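Local coordinates for protein iron-containing alcohol dehydrogenase (Ralstonia eutropha, PDB 3JZD) that probably reduces maleylacetate to 3-oxoadipate with NADH or NADPH, as a homodimeric member of the iron-containing alcohol dehydrogenase family, at residues L249-I263 / A307-D320. Sequence-based numbering, arbitrary orientation.
Sequences LGGSFNLPHAETHTI and APVALRDIGMREED. With NAD (nicotinamide-adenine-dinucleotide), chain E.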
ATOM      1  N   LEU A 249     -14.382 -24.414  13.113  1.00 17.07           N
ATOM      2  CA  LEU A 249     -14.540 -25.664  12.395  1.00 17.72           C
ATOM      3  C   LEU A 249     -13.205 -26.410  12.222  1.00 17.47           C
ATOM      4  O   LEU A 249     -13.118 -27.595  12.489  1.00 17.27           O
ATOM      5  CB  LEU A 249     -15.248 -25.433  11.050  1.00 18.13           C
ATOM      6  CG  LEU A 249     -16.696 -24.947  11.153  1.00 18.74           C
ATOM      7  CD1 LEU A 249     -17.265 -24.538   9.763  1.00 12.11           C
ATOM      8  CD2 LEU A 249     -17.556 -26.049  11.816  1.00 16.21           C
ATOM      9  N   GLY A 250     -12.178 -25.684  11.788  1.00 17.27           N
ATOM     10  CA  GLY A 250     -10.862 -26.233  11.574  1.00 16.36           C
ATOM     11  C   GLY A 250     -10.239 -26.766  12.834  1.00 17.66           C
ATOM     12  O   GLY A 250      -9.728 -27.876  12.833  1.00 20.22           O
ATOM     13  N   GLY A 251     -10.345 -26.005  13.921  1.00 16.49           N
ATOM     14  CA  GLY A 251      -9.719 -26.356  15.193  1.00 16.46           C
ATOM     15  C   GLY A 251     -10.509 -27.358  16.009  1.00 17.50           C
ATOM     16  O   GLY A 251      -9.933 -28.227  16.611  1.00 18.24           O
ATOM     17  N   SER A 252     -11.824 -27.258  16.022  1.00 16.58           N
ATOM     18  CA  SER A 252     -12.613 -28.164  16.853  1.00 17.64           C
ATOM     19  C   SER A 252     -13.008 -29.438  16.117  1.00 16.02           C
ATOM     20  O   SER A 252     -13.250 -30.439  16.740  1.00 14.84           O
ATOM     21  CB  SER A 252     -13.857 -27.438  17.413  1.00 19.14           C
ATOM     22  OG  SER A 252     -13.480 -26.350  18.251  1.00 17.57           O
ATOM     23  N   PHE A 253     -13.052 -29.423  14.802  1.00 15.42           N
ATOM     24  CA  PHE A 253     -13.484 -30.607  14.072  1.00 15.50           C
ATOM     25  C   PHE A 253     -12.511 -31.133  13.063  1.00 15.71           C
ATOM     26  O   PHE A 253     -12.849 -32.060  12.329  1.00 15.92           O
ATOM     27  CB  PHE A 253     -14.884 -30.340  13.464  1.00 15.48           C
ATOM     28  CG  PHE A 253     -15.865 -29.918  14.503  1.00 11.80           C
ATOM     29  CD1 PHE A 253     -16.447 -30.852  15.324  1.00 16.07           C
ATOM     30  CD2 PHE A 253     -16.115 -28.585  14.739  1.00 16.64           C
ATOM     31  CE1 PHE A 253     -17.306 -30.462  16.337  1.00  9.90           C
ATOM     32  CE2 PHE A 253     -16.961 -28.198  15.725  1.00 17.18           C
ATOM     33  CZ  PHE A 253     -17.549 -29.145  16.549  1.00 13.51           C
ATOM     34  N   ASN A 254     -11.321 -30.548  13.018  1.00 16.38           N
ATOM     35  CA  ASN A 254     -10.238 -31.007  12.126  0.50 18.22           C
ATOM     36  C   ASN A 254     -10.577 -30.958  10.644  1.00 16.88           C
ATOM     37  O   ASN A 254     -10.119 -31.783   9.872  1.00 18.38           O
ATOM     38  CB  ASN A 254      -9.733 -32.403  12.554  0.50 18.77           C
ATOM     39  CG  ASN A 254      -8.890 -32.350  13.832  0.50 21.18           C
ATOM     40  OD1 ASN A 254      -7.863 -31.687  13.872  0.50 28.51           O
ATOM     41  ND2 ASN A 254      -9.325 -33.056  14.870  0.50 28.58           N
ATOM     42  N   LEU A 255     -11.371 -29.970  10.246  1.00 17.01           N
ATOM     43  CA  LEU A 255     -11.738 -29.836   8.837  1.00 15.30           C
ATOM     44  C   LEU A 255     -10.587 -29.182   8.076  1.00 16.95           C
ATOM     45  O   LEU A 255      -9.885 -28.358   8.638  1.00 14.86           O
ATOM     46  CB  LEU A 255     -12.956 -28.973   8.679  1.00 14.89           C
ATOM     47  CG  LEU A 255     -14.206 -29.355   9.430  1.00 17.13           C
ATOM     48  CD1 LEU A 255     -15.367 -28.569   8.792  1.00 15.34           C
ATOM     49  CD2 LEU A 255     -14.423 -30.885   9.390  1.00  8.33           C
ATOM     50  N   PRO A 256     -10.372 -29.572   6.801  1.00 16.74           N
ATOM     51  CA  PRO A 256      -9.264 -28.994   6.059  1.00 16.04           C
ATOM     52  C   PRO A 256      -9.480 -27.507   5.880  1.00 15.58           C
ATOM     53  O   PRO A 256     -10.593 -27.052   5.566  1.00 19.29           O
ATOM     54  CB  PRO A 256      -9.268 -29.768   4.734  1.00 16.42           C
ATOM     55  CG  PRO A 256     -10.617 -30.389   4.659  1.00 18.24           C
ATOM     56  CD  PRO A 256     -11.052 -30.635   6.049  1.00 14.40           C
ATOM     57  N   HIS A 257      -8.402 -26.755   6.054  1.00 16.09           N
ATOM     58  CA  HIS A 257      -8.405 -25.280   6.073  1.00 15.36           C
ATOM     59  C   HIS A 257      -9.009 -24.544   4.843  1.00 14.60           C
ATOM     60  O   HIS A 257     -10.079 -23.931   4.952  1.00 12.73           O
ATOM     61  CB  HIS A 257      -6.971 -24.773   6.384  1.00 15.03           C
ATOM     62  CG  HIS A 257      -6.867 -23.301   6.393  1.00 18.69           C
ATOM     63  ND1 HIS A 257      -7.209 -22.545   7.492  1.00 21.37           N
ATOM     64  CD2 HIS A 257      -6.537 -22.426   5.409  1.00 23.63           C
ATOM     65  CE1 HIS A 257      -7.058 -21.261   7.187  1.00 21.90           C
ATOM     66  NE2 HIS A 257      -6.631 -21.171   5.939  1.00 23.82           N
ATOM     67  N   ALA A 258      -8.348 -24.598   3.697  1.00 14.93           N
ATOM     68  CA  ALA A 258      -8.819 -23.855   2.496  1.00 16.60           C
ATOM     69  C   ALA A 258     -10.258 -24.224   2.110  1.00 16.13           C
ATOM     70  O   ALA A 258     -11.101 -23.364   1.788  1.00 14.00           O
ATOM     71  CB  ALA A 258      -7.876 -24.101   1.320  1.00 16.40           C
ATOM     72  N   GLU A 259     -10.558 -25.513   2.184  1.00 15.53           N
ATOM     73  CA  GLU A 259     -11.890 -25.990   1.830  1.00 15.13           C
ATOM     74  C   GLU A 259     -12.968 -25.460   2.771  1.00 13.98           C
ATOM     75  O   GLU A 259     -14.072 -25.152   2.316  1.00 13.71           O
ATOM     76  CB  GLU A 259     -11.943 -27.511   1.780  1.00 15.51           C
ATOM     77  CG  GLU A 259     -11.192 -28.164   0.636  1.00 16.83           C
ATOM     78  CD  GLU A 259      -9.672 -28.136   0.740  1.00 22.48           C
ATOM     79  OE1 GLU A 259      -9.114 -27.915   1.857  1.00 20.33           O
ATOM     80  OE2 GLU A 259      -9.037 -28.305  -0.341  1.00 28.44           O
ATOM     81  N   THR A 260     -12.667 -25.359   4.058  1.00 13.87           N
ATOM     82  CA  THR A 260     -13.595 -24.790   5.036  1.00 14.26           C
ATOM     83  C   THR A 260     -13.880 -23.340   4.655  1.00 14.37           C
ATOM     84  O   THR A 260     -15.022 -22.935   4.592  1.00 14.12           O
ATOM     85  CB  THR A 260     -13.051 -24.895   6.477  1.00 16.20           C
ATOM     86  OG1 THR A 260     -12.894 -26.262   6.818  1.00 15.51           O
ATOM     87  CG2 THR A 260     -13.970 -24.244   7.509  1.00 15.67           C
ATOM     88  N   HIS A 261     -12.840 -22.579   4.311  1.00 14.88           N
ATOM     89  CA  HIS A 261     -13.027 -21.198   3.888  1.00 14.34           C
ATOM     90  C   HIS A 261     -13.942 -21.118   2.693  1.00 13.69           C
ATOM     91  O   HIS A 261     -14.883 -20.312   2.638  1.00 16.25           O
ATOM     92  CB  HIS A 261     -11.633 -20.533   3.610  1.00 14.04           C
ATOM     93  CG  HIS A 261     -10.970 -20.063   4.865  1.00 12.28           C
ATOM     94  ND1 HIS A 261     -11.159 -18.798   5.362  1.00 13.61           N
ATOM     95  CD2 HIS A 261     -10.226 -20.721   5.789  1.00 13.48           C
ATOM     96  CE1 HIS A 261     -10.530 -18.685   6.521  1.00 11.81           C
ATOM     97  NE2 HIS A 261      -9.962 -19.835   6.806  1.00 14.79           N
ATOM     98  N   THR A 262     -13.680 -21.986   1.733  1.00 12.82           N
ATOM     99  CA  THR A 262     -14.407 -21.990   0.490  1.00 13.84           C
ATOM    100  C   THR A 262     -15.917 -22.244   0.712  1.00 14.61           C
ATOM    101  O   THR A 262     -16.741 -21.564   0.168  1.00 17.60           O
ATOM    102  CB  THR A 262     -13.829 -23.051  -0.440  1.00 13.04           C
ATOM    103  OG1 THR A 262     -12.524 -22.669  -0.854  1.00 13.10           O
ATOM    104  CG2 THR A 262     -14.719 -23.255  -1.675  1.00 13.44           C
ATOM    105  N   ILE A 263     -16.244 -23.190   1.566  1.00 14.42           N
ATOM    106  CA  ILE A 263     -17.619 -23.565   1.852  1.00 14.08           C
ATOM    107  C   ILE A 263     -18.342 -22.564   2.714  1.00 15.67           C
ATOM    108  O   ILE A 263     -19.471 -22.240   2.437  1.00 16.21           O
ATOM    109  CB  ILE A 263     -17.658 -24.967   2.530  1.00 12.97           C
ATOM    110  CG1 ILE A 263     -17.152 -26.035   1.503  1.00 10.43           C
ATOM    111  CG2 ILE A 263     -19.080 -25.261   3.070  1.00  9.11           C
ATOM    112  CD1 ILE A 263     -16.583 -27.383   2.122  1.00  6.60           C
ATOM    113  N   ALA A 307     -14.663 -27.128  -6.647  1.00 15.19           N
ATOM    114  CA  ALA A 307     -14.414 -27.176  -5.209  1.00 16.37           C
ATOM    115  C   ALA A 307     -15.664 -27.727  -4.500  1.00 16.68           C
ATOM    116  O   ALA A 307     -16.776 -27.564  -4.991  1.00 14.96           O
ATOM    117  CB  ALA A 307     -14.128 -25.811  -4.666  1.00 14.92           C
ATOM    118  N   PRO A 308     -15.472 -28.345  -3.339  1.00 17.26           N
ATOM    119  CA  PRO A 308     -16.617 -28.757  -2.515  1.00 17.99           C
ATOM    120  C   PRO A 308     -17.317 -27.493  -1.980  1.00 18.66           C
ATOM    121  O   PRO A 308     -16.660 -26.454  -1.764  1.00 17.30           O
ATOM    122  CB  PRO A 308     -15.975 -29.530  -1.367  1.00 17.84           C
ATOM    123  CG  PRO A 308     -14.582 -29.129  -1.340  1.00 20.63           C
ATOM    124  CD  PRO A 308     -14.185 -28.680  -2.720  1.00 17.24           C
ATOM    125  N   VAL A 309     -18.643 -27.568  -1.852  1.00 17.43           N
ATOM    126  CA  VAL A 309     -19.468 -26.462  -1.369  1.00 16.90           C
ATOM    127  C   VAL A 309     -20.333 -26.855  -0.151  1.00 16.13           C
ATOM    128  O   VAL A 309     -21.160 -26.071   0.315  1.00 14.92           O
ATOM    129  CB  VAL A 309     -20.366 -25.950  -2.513  1.00 17.96           C
ATOM    130  CG1 VAL A 309     -19.508 -25.361  -3.647  1.00 15.70           C
ATOM    131  CG2 VAL A 309     -21.307 -27.098  -3.049  1.00 17.09           C
ATOM    132  N   ALA A 310     -20.132 -28.070   0.354  1.00 15.75           N
ATOM    133  CA  ALA A 310     -20.896 -28.591   1.478  1.00 15.14           C
ATOM    134  C   ALA A 310     -19.920 -29.131   2.483  1.00 15.11           C
ATOM    135  O   ALA A 310     -19.042 -29.926   2.119  1.00 14.37           O
ATOM    136  CB  ALA A 310     -21.856 -29.699   0.997  1.00 15.54           C
ATOM    137  N   LEU A 311     -20.049 -28.725   3.756  1.00 15.38           N
ATOM    138  CA  LEU A 311     -19.178 -29.246   4.800  1.00 14.37           C
ATOM    139  C   LEU A 311     -19.298 -30.761   4.886  1.00 14.63           C
ATOM    140  O   LEU A 311     -18.363 -31.458   5.321  1.00 14.61           O
ATOM    141  CB  LEU A 311     -19.497 -28.630   6.192  1.00 15.62           C
ATOM    142  CG  LEU A 311     -19.322 -27.130   6.374  1.00 14.58           C
ATOM    143  CD1 LEU A 311     -19.853 -26.712   7.731  1.00 11.23           C
ATOM    144  CD2 LEU A 311     -17.788 -26.731   6.170  1.00 10.48           C
ATOM    145  N   ARG A 312     -20.436 -31.282   4.455  1.00 15.87           N
ATOM    146  CA  ARG A 312     -20.681 -32.711   4.467  1.00 16.38           C
ATOM    147  C   ARG A 312     -19.568 -33.440   3.694  1.00 16.91           C
ATOM    148  O   ARG A 312     -19.155 -34.528   4.048  1.00 16.07           O
ATOM    149  CB  ARG A 312     -22.034 -33.033   3.792  1.00 15.92           C
ATOM    150  CG  ARG A 312     -22.396 -34.545   3.805  1.00 19.74           C
ATOM    151  CD  ARG A 312     -23.544 -34.979   2.858  1.00 30.14           C
ATOM    152  NE  ARG A 312     -24.393 -33.856   2.459  1.00 42.54           N
ATOM    153  CZ  ARG A 312     -24.184 -33.072   1.382  1.00 43.02           C
ATOM    154  NH1 ARG A 312     -23.148 -33.272   0.558  1.00 46.01           N
ATOM    155  NH2 ARG A 312     -25.018 -32.074   1.122  1.00 31.36           N
ATOM    156  N   ASP A 313     -19.121 -32.829   2.604  1.00 18.36           N
ATOM    157  CA  ASP A 313     -18.118 -33.426   1.738  1.00 17.85           C
ATOM    158  C   ASP A 313     -16.680 -33.318   2.172  1.00 16.08           C
ATOM    159  O   ASP A 313     -15.861 -33.960   1.585  1.00 17.68           O
ATOM    160  CB  ASP A 313     -18.287 -32.876   0.353  1.00 18.90           C
ATOM    161  CG  ASP A 313     -19.636 -33.221  -0.196  1.00 25.61           C
ATOM    162  OD1 ASP A 313     -20.161 -34.287   0.188  1.00 36.46           O
ATOM    163  OD2 ASP A 313     -20.191 -32.438  -0.985  1.00 32.24           O
ATOM    164  N   ILE A 314     -16.388 -32.550   3.210  1.00 16.50           N
ATOM    165  CA  ILE A 314     -15.023 -32.416   3.700  1.00 16.37           C
ATOM    166  C   ILE A 314     -14.892 -32.907   5.143  1.00 16.99           C
ATOM    167  O   ILE A 314     -14.026 -32.456   5.902  1.00 16.35           O
ATOM    168  CB  ILE A 314     -14.425 -30.993   3.507  1.00 15.21           C
ATOM    169  CG1 ILE A 314     -15.242 -29.945   4.276  1.00 16.31           C
ATOM    170  CG2 ILE A 314     -14.405 -30.612   2.019  1.00 13.93           C
ATOM    171  CD1 ILE A 314     -14.394 -28.743   4.783  1.00 13.91           C
ATOM    172  N   GLY A 315     -15.767 -33.813   5.555  1.00 17.82           N
ATOM    173  CA  GLY A 315     -15.561 -34.466   6.854  1.00 16.49           C
ATOM    174  C   GLY A 315     -16.201 -33.863   8.084  1.00 15.52           C
ATOM    175  O   GLY A 315     -15.734 -34.126   9.194  1.00 16.28           O
HETATM  176  N   MSE A 316     -17.225 -33.041   7.911  1.00 12.59           N
HETATM  177  CA  MSE A 316     -17.925 -32.487   9.058  1.00 12.79           C
HETATM  178  C   MSE A 316     -19.053 -33.466   9.333  1.00 15.30           C
HETATM  179  O   MSE A 316     -19.770 -33.827   8.409  1.00 15.88           O
HETATM  180  CB  MSE A 316     -18.528 -31.135   8.725  1.00 12.95           C
HETATM  181  CG  MSE A 316     -19.302 -30.450   9.854  1.00 12.24           C
HETATM  182 SE   MSE A 316     -18.099 -30.029  11.352  0.75 14.35          SE
HETATM  183  CE  MSE A 316     -19.462 -29.424  12.670  1.00 11.68           C
ATOM    184  N   ARG A 317     -19.203 -33.929  10.576  1.00 15.01           N
ATOM    185  CA  ARG A 317     -20.364 -34.759  10.913  1.00 14.94           C
ATOM    186  C   ARG A 317     -21.589 -33.844  11.136  1.00 14.21           C
ATOM    187  O   ARG A 317     -21.507 -32.827  11.863  1.00 13.29           O
ATOM    188  CB  ARG A 317     -20.107 -35.565  12.184  1.00 14.57           C
ATOM    189  CG  ARG A 317     -18.906 -36.501  12.093  1.00 16.09           C
ATOM    190  CD  ARG A 317     -18.880 -37.477  13.258  1.00 18.60           C
ATOM    191  NE  ARG A 317     -18.844 -36.796  14.543  1.00 23.98           N
ATOM    192  CZ  ARG A 317     -19.254 -37.346  15.691  1.00 35.98           C
ATOM    193  NH1 ARG A 317     -19.751 -38.576  15.698  1.00 37.45           N
ATOM    194  NH2 ARG A 317     -19.203 -36.667  16.841  1.00 34.16           N
ATOM    195  N   GLU A 318     -22.722 -34.197  10.538  1.00 12.45           N
ATOM    196  CA  GLU A 318     -23.930 -33.426  10.760  1.00 14.23           C
ATOM    197  C   GLU A 318     -24.259 -33.369  12.271  1.00 14.34           C
ATOM    198  O   GLU A 318     -24.753 -32.384  12.785  1.00 12.60           O
ATOM    199  CB  GLU A 318     -25.127 -34.048  10.064  1.00 14.65           C
ATOM    200  CG  GLU A 318     -26.367 -33.150  10.182  1.00 17.47           C
ATOM    201  CD  GLU A 318     -27.543 -33.562   9.306  1.00 22.54           C
ATOM    202  OE1 GLU A 318     -27.539 -34.680   8.723  1.00 28.71           O
ATOM    203  OE2 GLU A 318     -28.492 -32.736   9.181  1.00 26.37           O
ATOM    204  N   GLU A 319     -23.922 -34.438  12.955  1.00 13.20           N
ATOM    205  CA  GLU A 319     -24.183 -34.594  14.372  1.00 15.78           C
ATOM    206  C   GLU A 319     -23.346 -33.671  15.263  1.00 13.36           C
ATOM    207  O   GLU A 319     -23.560 -33.660  16.436  1.00 11.82           O
ATOM    208  CB  GLU A 319     -23.909 -36.059  14.779  1.00 16.16           C
ATOM    209  CG  GLU A 319     -24.779 -37.103  14.010  1.00 19.84           C
ATOM    210  CD  GLU A 319     -24.241 -37.569  12.651  1.00 22.14           C
ATOM    211  OE1 GLU A 319     -23.206 -37.051  12.170  1.00 15.74           O
ATOM    212  OE2 GLU A 319     -24.885 -38.476  12.062  1.00 17.74           O
ATOM    213  N   ASP A 320     -22.379 -32.960  14.701  1.00 11.97           N
ATOM    214  CA  ASP A 320     -21.528 -32.026  15.431  1.00 13.08           C
ATOM    215  C   ASP A 320     -21.907 -30.553  15.227  1.00 14.49           C
ATOM    216  O   ASP A 320     -21.270 -29.668  15.788  1.00 14.01           O
ATOM    217  CB  ASP A 320     -20.083 -32.179  14.951  1.00 12.45           C
ATOM    218  CG  ASP A 320     -19.387 -33.370  15.529  1.00 14.83           C
ATOM    219  OD1 ASP A 320     -19.812 -33.806  16.608  1.00 16.09           O
ATOM    220  OD2 ASP A 320     -18.382 -33.836  14.927  1.00 14.39           O
TER
HETATM  221  PA  NAD E 400      -0.791 -25.815   3.625  1.00 26.34           P
HETATM  222  O1A NAD E 400       0.413 -24.953   3.872  1.00 30.14           O
HETATM  223  O2A NAD E 400      -1.191 -26.436   4.893  1.00 24.21           O
HETATM  224  O5B NAD E 400      -0.553 -26.771   2.354  1.00 28.39           O
HETATM  225  C5B NAD E 400      -1.386 -27.906   2.132  1.00 27.83           C
HETATM  226  C4B NAD E 400      -0.626 -28.923   1.300  1.00 26.90           C
HETATM  227  O4B NAD E 400      -0.382 -28.452  -0.010  1.00 23.94           O
HETATM  228  C3B NAD E 400       0.749 -29.201   1.895  1.00 29.25           C
HETATM  229  O3B NAD E 400       1.052 -30.566   1.845  1.00 32.77           O
HETATM  230  C2B NAD E 400       1.713 -28.495   0.972  1.00 30.45           C
HETATM  231  O2B NAD E 400       2.986 -29.099   0.964  1.00 28.51           O
HETATM  232  C1B NAD E 400       0.976 -28.610  -0.358  1.00 20.89           C
HETATM  233  N9A NAD E 400       1.342 -27.546  -1.292  1.00 22.98           N
HETATM  234  C8A NAD E 400       1.357 -26.211  -0.977  1.00 20.74           C
HETATM  235  N7A NAD E 400       1.705 -25.531  -2.081  1.00 25.99           N
HETATM  236  C5A NAD E 400       1.927 -26.383  -3.091  1.00 25.46           C
HETATM  237  C6A NAD E 400       2.352 -26.205  -4.416  1.00 26.30           C
HETATM  238  N6A NAD E 400       2.298 -25.041  -5.033  1.00 28.46           N
HETATM  239  N1A NAD E 400       2.538 -27.319  -5.198  1.00 30.71           N
HETATM  240  C2A NAD E 400       2.316 -28.578  -4.694  1.00 23.08           C
HETATM  241  N3A NAD E 400       1.886 -28.756  -3.391  1.00 24.83           N
HETATM  242  C4A NAD E 400       1.715 -27.669  -2.588  1.00 24.79           C
HETATM  243  O3  NAD E 400      -2.090 -25.033   3.078  1.00 22.37           O
HETATM  244  PN  NAD E 400      -2.412 -23.461   3.220  1.00 23.12           P
HETATM  245  O1N NAD E 400      -3.919 -23.406   2.973  1.00 21.44           O
HETATM  246  O2N NAD E 400      -1.445 -22.674   2.430  1.00 17.77           O
HETATM  247  O5D NAD E 400      -2.105 -23.063   4.702  1.00 19.32           O
HETATM  248  C5D NAD E 400      -3.094 -23.167   5.683  1.00 26.00           C
HETATM  249  C4D NAD E 400      -2.397 -23.051   7.024  1.00 26.98           C
HETATM  250  O4D NAD E 400      -1.859 -21.754   7.098  1.00 22.08           O
HETATM  251  C3D NAD E 400      -3.362 -23.177   8.186  1.00 24.16           C
HETATM  252  O3D NAD E 400      -2.642 -23.612   9.299  1.00 21.52           O
HETATM  253  C2D NAD E 400      -3.824 -21.768   8.379  1.00 26.09           C
HETATM  254  O2D NAD E 400      -4.383 -21.561   9.652  1.00 23.73           O
HETATM  255  C1D NAD E 400      -2.503 -21.035   8.134  1.00 23.48           C
HETATM  256  N1N NAD E 400      -2.723 -19.621   7.789  1.00 25.98           N
HETATM  257  C2N NAD E 400      -2.245 -18.669   8.653  1.00 24.77           C
HETATM  258  C3N NAD E 400      -2.419 -17.321   8.375  1.00 26.50           C
HETATM  259  C7N NAD E 400      -1.812 -16.269   9.276  1.00 22.73           C
HETATM  260  O7N NAD E 400      -1.946 -14.918   8.954  1.00 25.10           O
HETATM  261  N7N NAD E 400      -1.113 -16.582  10.351  1.00 23.83           N
HETATM  262  C4N NAD E 400      -3.087 -16.949   7.197  1.00 25.66           C
HETATM  263  C5N NAD E 400      -3.560 -17.921   6.323  1.00 30.00           C
HETATM  264  C6N NAD E 400      -3.348 -19.269   6.621  1.00 25.05           C
HETATM  265  O   HOH W   1     -14.771 -34.096  12.431  1.00 14.83           O
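Two donors grip P256 O: T260 N, and T260 OG1 at 2.7 Å from P256 O, the hydroxyl sitting above the carbonyl plane. The same OG1 lies against I314 CD1 across the contact at 3.5 Å, in van der Waals contact, while its hydrogen bond stays within the first turn of helix 257-272. I314 takes the rotamer with CG1 between backbone N and carbonyl carbon (chi1 61°); CG1 and CD1 thereby meet I263 CD1, while CB lies against the P256 ring and CG2 against E259 CB. I263 is the most extensively covered residue: its CG1 comes to 3.3 Å from P308 O, and its CG2 to 3.7 Å from L311 CD2. This packing joins the helix pair 241-253 and 257-272 to the connection between helices 294-304 and 321-328, within the all-helical C-terminal part of the iron-containing alcohol dehydrogenase fold. H257, one residue past the N-cap P256, points away from this interface and lays one ring face against NAD, with C2D 3.5 Å from H257 CE1. At the other end, selenomethionine M316 packs on F253. The M316 chain bends at chi2 (64°), and M316 CE stands 4.0 Å from the F253 ring centroid, 8° off the normal, a CH-pi contact, whereas M316 SE makes an oblique Met-aromatic contact with the same ring. D320 CB approaches F253 CE1 to 3.5 Å, and the D320 carboxylate is held by R317 through NE and NH2, one nitrogen to each oxygen. L255 CD1 meets L311 CD2, I314 CD1 and M316 SE, and L255 CD2 lies on the backbone of G315.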